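PDB 4PEY: putative secreted protein from Streptomyces sp. SirexAA-E, which hydrolyses laminarin and laminarioligosaccharides as an exo-beta-1,3-glucanase of glycoside hydrolase family 55, releasing glucose and laminaribiose. Local coordinates for residues P133-H138 with S367-F372; G336-A341 with F372-G377. The protein carries 1 engineered substitution. One frame throughout, in Å; residues are numbered along the deposited sequence. Where two conformers were deposited one is given.

Interaction 1 (P133-H138 with S367-F372); sequences PFRRMH and SLQDVF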
ATOM      1  N   PRO A 133      -4.938  -2.183   3.579  1.00 10.15           N
ATOM      2  CA  PRO A 133      -4.167  -2.172   4.827  1.00 10.26           C
ATOM      3  C   PRO A 133      -4.969  -2.487   6.088  1.00 11.32           C
ATOM      4  O   PRO A 133      -6.153  -2.171   6.207  1.00 11.72           O
ATOM      5  CB  PRO A 133      -3.631  -0.735   4.887  1.00 10.64           C
ATOM      6  CG  PRO A 133      -4.640   0.064   4.112  1.00 10.20           C
ATOM      7  CD  PRO A 133      -5.021  -0.839   2.972  1.00 10.98           C
ATOM      8  N   PHE A 134      -4.264  -3.094   7.036  1.00 10.44           N
ATOM      9  CA  PHE A 134      -4.792  -3.540   8.317  1.00 12.11           C
ATOM     10  C   PHE A 134      -3.815  -2.968   9.355  1.00 11.31           C
ATOM     11  O   PHE A 134      -2.722  -3.515   9.551  1.00 11.33           O
ATOM     12  CB  PHE A 134      -4.849  -5.075   8.317  1.00 10.62           C
ATOM     13  CG  PHE A 134      -5.677  -5.708   9.414  1.00 11.41           C
ATOM     14  CD1 PHE A 134      -7.034  -5.941   9.233  1.00 12.34           C
ATOM     15  CD2 PHE A 134      -5.074  -6.179  10.577  1.00 12.10           C
ATOM     16  CE1 PHE A 134      -7.799  -6.576  10.214  1.00 12.58           C
ATOM     17  CE2 PHE A 134      -5.830  -6.826  11.558  1.00 12.47           C
ATOM     18  CZ  PHE A 134      -7.196  -7.012  11.375  1.00 14.56           C
ATOM     19  N   ARG A 135      -4.180  -1.837   9.966  1.00 11.41           N
ATOM     20  CA  ARG A 135      -3.279  -1.083  10.852  1.00 11.23           C
ATOM     21  C   ARG A 135      -3.836  -0.864  12.248  1.00 10.80           C
ATOM     22  O   ARG A 135      -5.025  -0.616  12.403  1.00 11.13           O
ATOM     23  CB  ARG A 135      -2.980   0.306  10.278  1.00 11.38           C
ATOM     24  CG  ARG A 135      -2.177   0.352   8.993  1.00 10.87           C
ATOM     25  CD  ARG A 135      -2.019   1.808   8.538  1.00 11.08           C
ATOM     26  NE  ARG A 135      -1.315   1.931   7.260  1.00 11.12           N
ATOM     27  CZ  ARG A 135       0.005   2.003   7.115  1.00 10.53           C
ATOM     28  NH1 ARG A 135       0.806   1.955   8.180  1.00 11.10           N
ATOM     29  NH2 ARG A 135       0.524   2.105   5.892  1.00 10.57           N
ATOM     30  N   ARG A 136      -2.971  -0.919  13.256  1.00 10.94           N
ATOM     31  CA  ARG A 136      -3.357  -0.548  14.622  0.51 11.57           C
ATOM     32  C   ARG A 136      -4.607  -1.317  15.053  1.00 11.87           C
ATOM     33  O   ARG A 136      -5.529  -0.757  15.642  1.00 12.49           O
ATOM     34  CB  ARG A 136      -3.585   0.975  14.724  0.51 15.12           C
ATOM     35  CG  ARG A 136      -3.438   1.569  16.123  0.51 16.77           C
ATOM     36  CD  ARG A 136      -3.795   3.065  16.124  0.51 14.01           C
ATOM     37  NE  ARG A 136      -3.673   3.682  17.445  0.51 14.29           N
ATOM     38  CZ  ARG A 136      -2.543   4.177  17.935  0.51 15.75           C
ATOM     39  NH1 ARG A 136      -2.520   4.724  19.144  0.51 19.42           N
ATOM     40  NH2 ARG A 136      -1.433   4.124  17.212  0.51 17.06           N
ATOM     41  N   MET A 137      -4.621  -2.613  14.756  1.00 10.80           N
ATOM     42  CA  MET A 137      -5.741  -3.479  15.106  1.00 10.67           C
ATOM     43  C   MET A 137      -5.375  -4.381  16.274  1.00 10.90           C
ATOM     44  O   MET A 137      -4.229  -4.826  16.386  1.00 13.36           O
ATOM     45  CB  MET A 137      -6.151  -4.343  13.903  1.00 12.39           C
ATOM     46  CG  MET A 137      -6.605  -3.539  12.690  1.00 12.03           C
ATOM     47  SD  MET A 137      -8.199  -2.706  12.903  1.00 11.54           S
ATOM     48  CE  MET A 137      -9.333  -4.096  12.908  1.00 12.67           C
ATOM     49  N   HIS A 138      -6.356  -4.687  17.121  1.00 11.44           N
ATOM     50  CA  HIS A 138      -6.179  -5.713  18.140  1.00 11.46           C
ATOM     51  C   HIS A 138      -7.180  -6.828  17.903  1.00 12.93           C
ATOM     52  O   HIS A 138      -8.369  -6.652  18.161  1.00 13.25           O
ATOM     53  CB  HIS A 138      -6.357  -5.164  19.560  1.00 11.66           C
ATOM     54  CG  HIS A 138      -6.080  -6.182  20.625  1.00 11.66           C
ATOM     55  ND1 HIS A 138      -6.574  -6.080  21.910  1.00 13.98           N
ATOM     56  CD2 HIS A 138      -5.379  -7.341  20.583  1.00 13.01           C
ATOM     57  CE1 HIS A 138      -6.167  -7.121  22.619  1.00 14.81           C
ATOM     58  NE2 HIS A 138      -5.449  -7.907  21.832  1.00 14.46           N
ATOM     59  N   SER A 367       6.880  11.054   4.475  1.00 11.78           N
ATOM     60  CA  SER A 367       6.418   9.695   4.222  1.00 12.16           C
ATOM     61  C   SER A 367       5.202   9.641   3.310  1.00 11.77           C
ATOM     62  O   SER A 367       4.383  10.568   3.288  1.00 13.68           O
ATOM     63  CB  SER A 367       6.090   8.983   5.543  1.00 15.62           C
ATOM     64  OG  SER A 367       5.143   9.717   6.317  1.00 14.30           O
ATOM     65  N   LEU A 368       5.121   8.547   2.550  1.00 12.04           N
ATOM     66  CA  LEU A 368       3.920   8.131   1.834  1.00 11.27           C
ATOM     67  C   LEU A 368       3.423   6.850   2.482  1.00 11.21           C
ATOM     68  O   LEU A 368       4.182   5.887   2.585  1.00 12.32           O
ATOM     69  CB  LEU A 368       4.196   7.873   0.348  1.00 13.01           C
ATOM     70  CG  LEU A 368       4.839   8.957  -0.511  1.00 14.36           C
ATOM     71  CD1 LEU A 368       4.948   8.454  -1.948  1.00 17.01           C
ATOM     72  CD2 LEU A 368       4.042  10.242  -0.451  1.00 17.19           C
ATOM     73  N   GLN A 369       2.169   6.836   2.923  1.00 10.79           N
ATOM     74  CA  GLN A 369       1.588   5.658   3.572  1.00 10.56           C
ATOM     75  C   GLN A 369       0.200   5.362   3.026  1.00 10.65           C
ATOM     76  O   GLN A 369      -0.635   6.260   2.980  1.00 11.22           O
ATOM     77  CB  GLN A 369       1.513   5.865   5.083  1.00 11.68           C
ATOM     78  CG  GLN A 369       2.868   5.861   5.742  1.00 11.87           C
ATOM     79  CD  GLN A 369       2.792   6.199   7.209  1.00 12.93           C
ATOM     80  OE1 GLN A 369       2.454   7.328   7.582  1.00 12.86           O
ATOM     81  NE2 GLN A 369       3.109   5.223   8.059  1.00 12.51           N
ATOM     82  N   ASP A 370      -0.047   4.119   2.612  1.00 10.32           N
ATOM     83  CA  ASP A 370      -1.325   3.777   1.988  1.00  9.74           C
ATOM     84  C   ASP A 370      -1.612   4.778   0.883  1.00 10.45           C
ATOM     85  O   ASP A 370      -2.706   5.338   0.798  1.00 11.54           O
ATOM     86  CB  ASP A 370      -2.484   3.760   2.998  1.00 10.25           C
ATOM     87  CG  ASP A 370      -2.294   2.728   4.099  1.00  9.85           C
ATOM     88  OD1 ASP A 370      -1.495   1.784   3.921  1.00 11.84           O
ATOM     89  OD2 ASP A 370      -2.963   2.857   5.149  1.00 10.94           O
ATOM     90  N   VAL A 371      -0.598   5.022   0.064  1.00 10.72           N
ATOM     91  CA  VAL A 371      -0.760   5.793  -1.151  1.00 12.08           C
ATOM     92  C   VAL A 371      -0.793   4.788  -2.291  1.00 10.91           C
ATOM     93  O   VAL A 371       0.125   3.975  -2.470  1.00 11.78           O
ATOM     94  CB  VAL A 371       0.367   6.824  -1.331  1.00 12.77           C
ATOM     95  CG1 VAL A 371       0.313   7.451  -2.722  1.00 14.24           C
ATOM     96  CG2 VAL A 371       0.265   7.890  -0.238  1.00 12.67           C
ATOM     97  N   PHE A 372      -1.885   4.822  -3.036  1.00 10.08           N
ATOM     98  CA  PHE A 372      -2.101   3.872  -4.111  1.00 11.45           C
ATOM     99  C   PHE A 372      -2.167   4.634  -5.421  1.00 11.27           C
ATOM    100  O   PHE A 372      -2.663   5.761  -5.467  1.00 11.93           O
ATOM    101  CB  PHE A 372      -3.380   3.069  -3.851  1.00 11.03           C
ATOM    102  CG  PHE A 372      -3.456   2.522  -2.451  1.00 11.02           C
ATOM    103  CD1 PHE A 372      -2.406   1.774  -1.935  1.00 11.23           C
ATOM    104  CD2 PHE A 372      -4.542   2.793  -1.632  1.00 11.97           C
ATOM    105  CE1 PHE A 372      -2.443   1.286  -0.640  1.00 12.45           C
ATOM    106  CE2 PHE A 372      -4.593   2.299  -0.334  1.00 11.91           C
ATOM    107  CZ  PHE A 372      -3.544   1.547   0.167  1.00 12.08           C
TER
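Arg135 and Asp370 meet in a side-on, two-point salt bridge: NE of Arg135 donates to OD2 of Asp370 at 2.8 Å, and NH2 of Arg135 donates to OD1 of Asp370 at 2.8 Å. The second bond is the straighter, with 162° at the hydrogen. Guanidinium and carboxylate are far from coplanar, their planes standing 57° apart. The acid lies close to the guanidinium plane, at its edge, whereas OD2 is met on its syn side but well out of the carboxylate plane and OD1 from above that plane.

Pro133 packs beside the same carboxylate, its CG 3.4 Å from OD2 of Asp370, and its CD reaches CZ of Phe372 at 4.0 Å. On another side, the CB of Gln369 lies 4.0 Å from NH2 of Arg135. An extended run from CG to NE carries the guanidinium to Asp370, and the last torsion (chi4 -87°) turns its NE and NH2 edge to the acid. Asp370 sits at a corner of its chain, in the left-handed backbone region, from which its side chain projects to Pro133 and Arg135.

Farther out, OD1 of Asp370 also bonds to ND1 of His398, whose ring meets Phe372 edge-to-face. Asp397 takes a hydrogen bond from NE2 of Gln369 and forms a long, weak ion pair with NH1 of Arg135.

The two segments belong to separate runs of parallel strands, consistent with the paired beta-helices of family 55 enzymes; the salt bridge would then join one beta-helical domain to the other. A leucine in place of Arg135 would probably leave the buried carboxylate of Asp370 without its charge mate and without two of its hydrogen bonds. With every touching residue buried, the paired geometry implies that opposite charges are probably neutralised locally at this interface.

Interaction 2 (G336-A341 with F372-G377); sequences GLLVDA and FVRIGG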
ATOM      1  N   GLY A 336      -3.304   7.503   2.839  1.00 11.55           N
ATOM      2  CA  GLY A 336      -4.643   7.026   2.534  1.00 11.69           C
ATOM      3  C   GLY A 336      -5.300   7.657   1.328  1.00 13.63           C
ATOM      4  O   GLY A 336      -6.490   7.968   1.367  1.00 15.17           O
ATOM      5  N   LEU A 337      -4.530   7.841   0.259  1.00 12.67           N
ATOM      6  CA  LEU A 337      -5.043   8.423  -0.979  1.00 11.02           C
ATOM      7  C   LEU A 337      -4.812   7.508  -2.167  1.00 11.29           C
ATOM      8  O   LEU A 337      -3.762   6.874  -2.261  1.00 12.22           O
ATOM      9  CB  LEU A 337      -4.372   9.771  -1.256  1.00 12.07           C
ATOM     10  CG  LEU A 337      -4.645  10.875  -0.234  1.00 12.76           C
ATOM     11  CD1 LEU A 337      -3.684  12.044  -0.439  1.00 16.40           C
ATOM     12  CD2 LEU A 337      -6.090  11.349  -0.361  1.00 14.20           C
ATOM     13  N   LEU A 338      -5.782   7.475  -3.080  1.00 10.64           N
ATOM     14  CA  LEU A 338      -5.609   6.823  -4.374  1.00 10.48           C
ATOM     15  C   LEU A 338      -5.417   7.891  -5.437  1.00 11.70           C
ATOM     16  O   LEU A 338      -6.243   8.791  -5.561  1.00 12.72           O
ATOM     17  CB  LEU A 338      -6.820   5.941  -4.712  1.00 11.97           C
ATOM     18  CG  LEU A 338      -6.943   5.368  -6.131  1.00 13.37           C
ATOM     19  CD1 LEU A 338      -5.772   4.453  -6.493  1.00 14.35           C
ATOM     20  CD2 LEU A 338      -8.259   4.617  -6.277  1.00 13.92           C
ATOM     21  N   VAL A 339      -4.325   7.803  -6.191  1.00 11.46           N
ATOM     22  CA  VAL A 339      -4.110   8.689  -7.329  1.00 10.89           C
ATOM     23  C   VAL A 339      -4.436   7.898  -8.584  1.00 10.42           C
ATOM     24  O   VAL A 339      -3.849   6.855  -8.826  1.00 12.22           O
ATOM     25  CB  VAL A 339      -2.665   9.233  -7.386  1.00 12.42           C
ATOM     26  CG1 VAL A 339      -2.461  10.096  -8.637  1.00 12.93           C
ATOM     27  CG2 VAL A 339      -2.370  10.045  -6.131  1.00 13.84           C
ATOM     28  N   ASP A 340      -5.393   8.401  -9.357  1.00 11.31           N
ATOM     29  CA  ASP A 340      -5.994   7.680 -10.474  1.00 11.28           C
ATOM     30  C   ASP A 340      -5.719   8.457 -11.761  1.00 11.04           C
ATOM     31  O   ASP A 340      -6.218   9.570 -11.924  1.00 12.43           O
ATOM     32  CB  ASP A 340      -7.503   7.534 -10.205  1.00 12.79           C
ATOM     33  CG  ASP A 340      -8.200   6.550 -11.126  1.00 13.06           C
ATOM     34  OD1 ASP A 340      -7.540   5.677 -11.727  1.00 13.56           O
ATOM     35  OD2 ASP A 340      -9.446   6.643 -11.219  1.00 15.09           O
ATOM     36  N   ALA A 341      -4.909   7.895 -12.660  1.00 11.51           N
ATOM     37  CA  ALA A 341      -4.501   8.609 -13.875  1.00  9.54           C
ATOM     38  C   ALA A 341      -5.683   9.008 -14.753  1.00 10.98           C
ATOM     39  O   ALA A 341      -6.662   8.262 -14.891  1.00 13.43           O
ATOM     40  CB  ALA A 341      -3.511   7.770 -14.684  1.00 11.69           C
ATOM     41  N   PHE A 372      -1.885   4.822  -3.036  1.00 10.08           N
ATOM     42  CA  PHE A 372      -2.101   3.872  -4.111  1.00 11.45           C
ATOM     43  C   PHE A 372      -2.167   4.634  -5.421  1.00 11.27           C
ATOM     44  O   PHE A 372      -2.663   5.761  -5.467  1.00 11.93           O
ATOM     45  CB  PHE A 372      -3.380   3.069  -3.851  1.00 11.03           C
ATOM     46  CG  PHE A 372      -3.456   2.522  -2.451  1.00 11.02           C
ATOM     47  CD1 PHE A 372      -2.406   1.774  -1.935  1.00 11.23           C
ATOM     48  CD2 PHE A 372      -4.542   2.793  -1.632  1.00 11.97           C
ATOM     49  CE1 PHE A 372      -2.443   1.286  -0.640  1.00 12.45           C
ATOM     50  CE2 PHE A 372      -4.593   2.299  -0.334  1.00 11.91           C
ATOM     51  CZ  PHE A 372      -3.544   1.547   0.167  1.00 12.08           C
ATOM     52  N   VAL A 373      -1.642   4.034  -6.480  1.00 10.65           N
ATOM     53  CA  VAL A 373      -1.714   4.647  -7.794  1.00 11.14           C
ATOM     54  C   VAL A 373      -2.333   3.654  -8.758  1.00 10.31           C
ATOM     55  O   VAL A 373      -2.018   2.462  -8.714  1.00 11.07           O
ATOM     56  CB  VAL A 373      -0.324   5.094  -8.295  1.00 11.77           C
ATOM     57  CG1 VAL A 373      -0.432   5.708  -9.695  1.00 14.28           C
ATOM     58  CG2 VAL A 373       0.287   6.090  -7.311  1.00 13.04           C
ATOM     59  N   ARG A 374      -3.253   4.138  -9.591  1.00 11.10           N
ATOM     60  CA  ARG A 374      -3.899   3.311 -10.603  1.00 11.43           C
ATOM     61  C   ARG A 374      -3.775   3.972 -11.966  1.00 11.17           C
ATOM     62  O   ARG A 374      -4.019   5.184 -12.090  1.00 12.20           O
ATOM     63  CB  ARG A 374      -5.378   3.086 -10.273  1.00 11.33           C
ATOM     64  CG  ARG A 374      -6.146   2.418 -11.406  1.00 11.96           C
ATOM     65  CD  ARG A 374      -7.542   2.004 -10.963  1.00 12.03           C
ATOM     66  NE  ARG A 374      -8.426   3.151 -10.767  1.00 11.28           N
ATOM     67  CZ  ARG A 374      -9.529   3.118 -10.020  1.00 12.18           C
ATOM     68  NH1 ARG A 374      -9.870   1.995  -9.392  1.00 13.07           N
ATOM     69  NH2 ARG A 374     -10.297   4.198  -9.905  1.00 14.54           N
ATOM     70  N   ILE A 375      -3.384   3.188 -12.974  1.00 11.43           N
ATOM     71  CA  ILE A 375      -3.351   3.678 -14.349  1.00 10.82           C
ATOM     72  C   ILE A 375      -4.258   2.803 -15.220  1.00  9.50           C
ATOM     73  O   ILE A 375      -3.910   1.666 -15.556  1.00 12.19           O
ATOM     74  CB  ILE A 375      -1.915   3.708 -14.938  1.00 13.14           C
ATOM     75  CG1 ILE A 375      -0.949   4.434 -13.988  1.00 12.09           C
ATOM     76  CG2 ILE A 375      -1.930   4.353 -16.334  1.00 13.29           C
ATOM     77  CD1 ILE A 375      -0.202   3.505 -13.035  1.00 14.60           C
ATOM     78  N   GLY A 376      -5.435   3.328 -15.558  1.00 11.41           N
ATOM     79  CA  GLY A 376      -6.431   2.561 -16.293  1.00 12.91           C
ATOM     80  C   GLY A 376      -7.342   1.721 -15.410  1.00 13.92           C
ATOM     81  O   GLY A 376      -7.186   1.687 -14.186  1.00 13.74           O
ATOM     82  N   GLY A 377      -8.303   1.038 -16.025  1.00 13.51           N
ATOM     83  CA  GLY A 377      -9.180   0.135 -15.294  1.00 14.12           C
ATOM     84  C   GLY A 377     -10.583   0.676 -15.091  1.00 15.30           C
ATOM     85  O   GLY A 377     -11.566  -0.058 -15.224  1.00 15.86           O
TER
HETATM   86  O   HOH W   1      -6.678   5.613 -14.339  1.00 13.98           O
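Leu338 rests its CD1 against CB of Phe372 at 3.8 Å and against CB of Arg374 at 4.0 Å, forming the apolar centre of two adjacent parallel strands in a beta-helix. On the opposite face of the pair, Val339 and Val373 are bridge partners whose side chains pack side by side, CB of Val339 lying 4.3 Å from CG2 of Val373. These valines also touch strands 348-352 and 385-389 of a separate sheet, which places them inside the coil.

The segment axes of 337-340 and 372-375 approach to 4.6 Å and diverge by only 21°. The backbone ladder is regular: Phe372 N bonds to Leu337 O, Val339 N to Phe372 O, Arg374 N to Val339 O and Ala341 N to Arg374 O.

Beyond Leu338, the face turns polar. Arg374 bends at chi3 (71°), bringing its head group back over the neighbouring strand, where CD2 of Leu338 lies over one guanidinium face, toward its rim. Asp340 is gripped side-on, with NE of Arg374 2.8 Å from OD1 of Asp340 and NH2 of Arg374 2.9 Å from OD2 of Asp340. Both bonds lie near the guanidinium plane, yet each reaches its oxygen from above the carboxylate plane. The remaining NH1 bonds to Tyr74 OH, and Trp109 adds a cation-pi contact, so Arg374 also reaches residues next to strands 75-79 and 110-113 of the N-terminal run.

At the strand ends a single water donates to OD1 of Asp340 and to O of Ala341, and accepts from N of Gly376 at 2.9 Å.

Overall arrangement
Interactions 1 and 2 both use strand 367-375, with centres about 16 Å apart and Phe372 shared. They also join directly: Gln369 O and Gly336 N are 2.9 Å apart, a probable hydrogen bond, where Gly336 turns the corner of its chain and Gln369 leads into the corner at Asp370. Interaction 1 works between the two runs of coils, whereas interaction 2 builds one of them and extends Arg374 toward the other. Both lie near substrate-binding residues. Measured between side chains, Phe372 is about 7 Å from Gln130 and from Trp402, and Arg374 about 4 Å from Trp402; a bound glucose unit lies about 12 Å from the side chain of Phe372 and about 10 Å from that of Arg374.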